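Local coordinates for protein putative oxygenase (Streptomyces viridochromogenes Tue57, PDB 4XAA) that probably acts as an iron- and 2-oxoglutarate-dependent dioxygenase of the phytanoyl-CoA dioxygenase family, carrying out oxidative chemistry in orthosomycin biosynthesis, at residues A[25-30]-A[90-95]; A[137-142]-A[185-190]. All blocks are in the same frame, centred on the assembly; numbering follows the deposited sequence.

Contact 1: residues A[25-30]-A[90-95]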
# COMPACT_ATOMS: atom_id res chain seq x y z
N PRO A 25 -13.47 4.02 -3.67
CA PRO A 25 -13.59 4.86 -2.47
C PRO A 25 -14.25 4.14 -1.30
O PRO A 25 -15.12 3.29 -1.48
CB PRO A 25 -14.45 6.03 -2.94
CG PRO A 25 -14.29 6.05 -4.44
CD PRO A 25 -14.16 4.61 -4.83
N VAL A 26 -13.79 4.49 -0.11
CA VAL A 26 -14.23 3.85 1.12
C VAL A 26 -14.56 4.94 2.13
O VAL A 26 -15.58 4.89 2.81
CB VAL A 26 -13.16 2.92 1.70
CG1 VAL A 26 -13.58 2.43 3.07
CG2 VAL A 26 -12.91 1.75 0.77
N LEU A 27 -13.66 5.91 2.22
CA LEU A 27 -13.88 7.06 3.07
C LEU A 27 -14.39 8.24 2.26
O LEU A 27 -14.08 8.36 1.08
CB LEU A 27 -12.60 7.45 3.80
CG LEU A 27 -11.98 6.36 4.66
CD1 LEU A 27 -10.58 6.76 5.13
CD2 LEU A 27 -12.91 6.03 5.83
N ALA A 28 -15.18 9.09 2.91
CA ALA A 28 -15.60 10.34 2.32
C ALA A 28 -14.39 11.14 1.88
O ALA A 28 -13.41 11.22 2.62
CB ALA A 28 -16.45 11.13 3.31
N PRO A 29 -14.46 11.74 0.69
CA PRO A 29 -13.42 12.55 0.05
C PRO A 29 -12.75 13.54 0.98
O PRO A 29 -11.54 13.77 0.87
CB PRO A 29 -14.18 13.28 -1.05
CG PRO A 29 -15.23 12.32 -1.44
CD PRO A 29 -15.66 11.63 -0.17
N ASP A 30 -13.53 14.13 1.88
CA ASP A 30 -13.02 15.08 2.86
C ASP A 30 -12.07 14.40 3.84
O ASP A 30 -11.11 15.01 4.28
CB ASP A 30 -14.19 15.73 3.62
CG ASP A 30 -13.72 16.69 4.70
OD1 ASP A 30 -13.96 16.40 5.90
OD2 ASP A 30 -13.12 17.72 4.36
N GLU A 90 -13.76 3.02 11.08
CA GLU A 90 -14.25 1.66 11.12
C GLU A 90 -14.47 1.06 9.73
O GLU A 90 -14.45 -0.17 9.58
CB GLU A 90 -15.56 1.62 11.91
CG GLU A 90 -16.58 2.65 11.44
CD GLU A 90 -16.46 4.01 12.15
OE1 GLU A 90 -15.35 4.39 12.61
OE2 GLU A 90 -17.50 4.71 12.25
N GLU A 91 -14.69 1.90 8.73
CA GLU A 91 -14.93 1.41 7.39
C GLU A 91 -13.74 0.62 6.85
O GLU A 91 -13.89 -0.30 6.03
CB GLU A 91 -15.26 2.56 6.44
CG GLU A 91 -16.53 3.33 6.79
CD GLU A 91 -16.28 4.46 7.76
OE1 GLU A 91 -15.25 4.40 8.48
OE2 GLU A 91 -17.10 5.41 7.81
N LEU A 92 -12.55 0.96 7.32
CA LEU A 92 -11.33 0.36 6.79
C LEU A 92 -11.23 -1.10 7.18
O LEU A 92 -11.06 -1.96 6.33
CB LEU A 92 -10.10 1.12 7.27
CG LEU A 92 -10.09 2.55 6.72
CD1 LEU A 92 -8.92 3.34 7.28
CD2 LEU A 92 -10.07 2.53 5.21
N ALA A 93 -11.39 -1.38 8.47
CA ALA A 93 -11.28 -2.76 8.94
C ALA A 93 -12.47 -3.57 8.45
O ALA A 93 -12.35 -4.76 8.19
CB ALA A 93 -11.17 -2.80 10.44
N GLN A 94 -13.62 -2.92 8.33
CA GLN A 94 -14.80 -3.57 7.77
C GLN A 94 -14.61 -3.93 6.28
O GLN A 94 -15.01 -5.00 5.84
CB GLN A 94 -16.04 -2.69 7.97
CG GLN A 94 -16.53 -2.65 9.43
CD GLN A 94 -17.49 -1.52 9.73
OE1 GLN A 94 -17.82 -0.70 8.86
NE2 GLN A 94 -17.95 -1.46 10.98
N LEU A 95 -13.98 -3.05 5.52
CA LEU A 95 -13.61 -3.41 4.15
C LEU A 95 -12.69 -4.64 4.12
O LEU A 95 -12.91 -5.56 3.33
CB LEU A 95 -12.91 -2.25 3.45
CG LEU A 95 -12.57 -2.57 1.99
CD1 LEU A 95 -13.84 -2.48 1.15
CD2 LEU A 95 -11.51 -1.63 1.45
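Val26 pushes both of its methyls against helix 90-95, and this is where the two segments fit most closely. CG1, placed anti to the backbone N (chi1 172°), lies against the aliphatic root of Glu91, with Val26 CG1 3.8 Å from Glu91 CB; the two side chains run past each other in opposite senses. The other methyl turns one helical turn further along, where Val26 CG2 meets Leu95 CD2 at 3.7 Å. Leu92 packs more loosely, its CD2 4.1 Å from Val26 CG1 and 4.3 Å from Leu27 CD1. The patch packs on the large beta-sheet: Val26 and Leu95 touch Val187, and Leu92 reaches Ile141 and Tyr214.

The Glu91 side is looser and partly open to solvent. Its chain bends at chi2 (88°), which brings the carboxylate across the end of Leu27, where Glu91 OE1 lies 3.9 Å from Leu27 CD2. That is a van der Waals contact with a methyl; the charge finds its partner in Arg89, which forms a salt bridge with Glu91 OE2. Leu27 itself leans on Ile32 and Leu35 of helix 29-47, just beyond the N-cap residue Ala28. What results is a strand-to-helix connection wedged beside a second helix, both covering the outer face of the major sheet of a double-stranded beta-helix, the cupin-type core of the PhyH family.

Contact 2: residues A[137-142]-A[185-190]; sequences CNLSIC and GDVVVH
Asn138 and His190 sit opposite one another on neighbouring antiparallel strands of the major sheet in the double-stranded beta-helix, both side chains on the same face. Asn138 CB lies over one face of the His190 imidazole, 3.8 Å from its centroid, a CH-pi contact, with the amide plane turned only 23° from the ring. A chi1 of 68° sets the ring between the backbone N and carbonyl carbon of His190, swinging it over toward Asn138 CB. The pair lies on the metal side of the sheet, the His190 side chain about 5 Å from the nickel ion; His190 NE2 hydrogen-bonds Asp127, a nickel ligand with His125 and His196, making His190 second-shell.

On the other face, toward helix 90-100, Leu139 crosses Val187 obliquely (Leu139 CG to Val187 CG1 3.8 Å) but lies alongside Val189, as Ile141 does Val187.

The backbones are zipped at Asn138-His190 and Ser140-Val188, with Ser140 N to Val188 O nearly straight (2.7 Å, 177°); the ladder goes on through Cys142 N to Asp186 O and ends with Gly185 N on Cys142 O. A water joins three groups: it donates to Asn138 O (3.2 Å), bonds Ser140 OG, and lies in the ring plane 2.6 Å from His190 ND1.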
# COMPACT_ATOMS: atom_id res chain seq x y z
N CYS A 137 -4.39 -9.17 4.74
CA CYS A 137 -4.31 -8.28 3.58
C CYS A 137 -3.77 -6.91 3.93
O CYS A 137 -3.74 -6.52 5.08
CB CYS A 137 -5.69 -8.12 2.93
SG CYS A 137 -6.91 -7.32 3.99
N ASN A 138 -3.33 -6.20 2.90
CA ASN A 138 -2.94 -4.81 3.00
C ASN A 138 -3.97 -3.92 2.36
O ASN A 138 -4.39 -4.18 1.23
CB ASN A 138 -1.59 -4.56 2.34
CG ASN A 138 -0.41 -5.03 3.19
OD1 ASN A 138 0.03 -4.33 4.11
ND2 ASN A 138 0.13 -6.20 2.86
N LEU A 139 -4.40 -2.89 3.07
CA LEU A 139 -5.25 -1.88 2.45
C LEU A 139 -4.37 -0.71 2.08
O LEU A 139 -3.71 -0.13 2.94
CB LEU A 139 -6.38 -1.42 3.38
CG LEU A 139 -7.72 -2.14 3.24
CD1 LEU A 139 -7.55 -3.61 3.48
CD2 LEU A 139 -8.73 -1.57 4.22
N SER A 140 -4.35 -0.38 0.80
CA SER A 140 -3.57 0.75 0.33
C SER A 140 -4.53 1.88 0.04
O SER A 140 -5.28 1.83 -0.94
CB SER A 140 -2.76 0.38 -0.91
OG SER A 140 -1.89 -0.72 -0.65
N ILE A 141 -4.52 2.87 0.91
CA ILE A 141 -5.33 4.06 0.72
C ILE A 141 -4.54 5.07 -0.09
O ILE A 141 -3.59 5.67 0.39
CB ILE A 141 -5.77 4.70 2.05
CG1 ILE A 141 -6.39 3.66 2.98
CG2 ILE A 141 -6.75 5.82 1.79
CD1 ILE A 141 -6.52 4.14 4.42
N CYS A 142 -4.95 5.24 -1.34
CA CYS A 142 -4.27 6.10 -2.29
C CYS A 142 -4.63 7.57 -2.09
O CYS A 142 -5.79 7.95 -2.17
CB CYS A 142 -4.60 5.64 -3.70
SG CYS A 142 -4.36 3.85 -3.79
N GLY A 185 -8.30 8.40 -3.34
CA GLY A 185 -9.46 7.93 -2.61
C GLY A 185 -9.65 6.43 -2.75
O GLY A 185 -10.31 5.81 -1.92
N ASP A 186 -9.10 5.86 -3.82
CA ASP A 186 -9.20 4.42 -4.01
C ASP A 186 -8.52 3.66 -2.89
O ASP A 186 -7.54 4.11 -2.32
CB ASP A 186 -8.60 4.00 -5.35
CG ASP A 186 -9.44 4.43 -6.53
OD1 ASP A 186 -10.60 4.86 -6.31
OD2 ASP A 186 -8.95 4.31 -7.66
N VAL A 187 -9.08 2.51 -2.55
CA VAL A 187 -8.44 1.62 -1.61
C VAL A 187 -8.16 0.31 -2.32
O VAL A 187 -9.09 -0.37 -2.77
CB VAL A 187 -9.29 1.38 -0.37
CG1 VAL A 187 -8.65 0.34 0.51
CG2 VAL A 187 -9.48 2.69 0.39
N VAL A 188 -6.89 -0.02 -2.47
CA VAL A 188 -6.48 -1.28 -3.06
C VAL A 188 -6.29 -2.26 -1.93
O VAL A 188 -5.73 -1.91 -0.90
CB VAL A 188 -5.19 -1.14 -3.85
CG1 VAL A 188 -4.79 -2.48 -4.47
CG2 VAL A 188 -5.37 -0.07 -4.90
N VAL A 189 -6.78 -3.48 -2.11
CA VAL A 189 -6.54 -4.49 -1.11
C VAL A 189 -5.80 -5.66 -1.76
O VAL A 189 -6.19 -6.14 -2.81
CB VAL A 189 -7.87 -4.91 -0.44
CG1 VAL A 189 -9.01 -4.65 -1.37
CG2 VAL A 189 -7.84 -6.35 0.02
N HIS A 190 -4.68 -6.06 -1.17
CA HIS A 190 -3.95 -7.16 -1.75
C HIS A 190 -3.49 -8.13 -0.69
O HIS A 190 -3.21 -7.76 0.46
CB HIS A 190 -2.77 -6.67 -2.60
CG HIS A 190 -1.66 -6.02 -1.82
ND1 HIS A 190 -1.63 -4.68 -1.54
CD2 HIS A 190 -0.51 -6.54 -1.32
CE1 HIS A 190 -0.53 -4.39 -0.87
NE2 HIS A 190 0.17 -5.50 -0.73
O HOH W 1 -3.31 -2.72 -1.37

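How the contacts relate
From the N terminus, the chain leaves edge strand 20-25, passes through 25-30 into helix 29-47, and comes back at 90-95, so contact 1 closes a loop of about 60 residues holding strands 56-59 and 68-72. Only after that does contact 2 open: strand 136-142 departs through strand 153-155 of the small sheet and helix 168-174 before 185-190 returns beside it. The two loops therefore follow in series, neither nested nor crossed. In space they are stacked, centres about 10 Å apart, with Leu92 O packed 3.2 Å from Leu139 CD2. Contact 1 thus covers part of the helix-side face of the sheet whose opposite face, through contact 2, looks to the nickel.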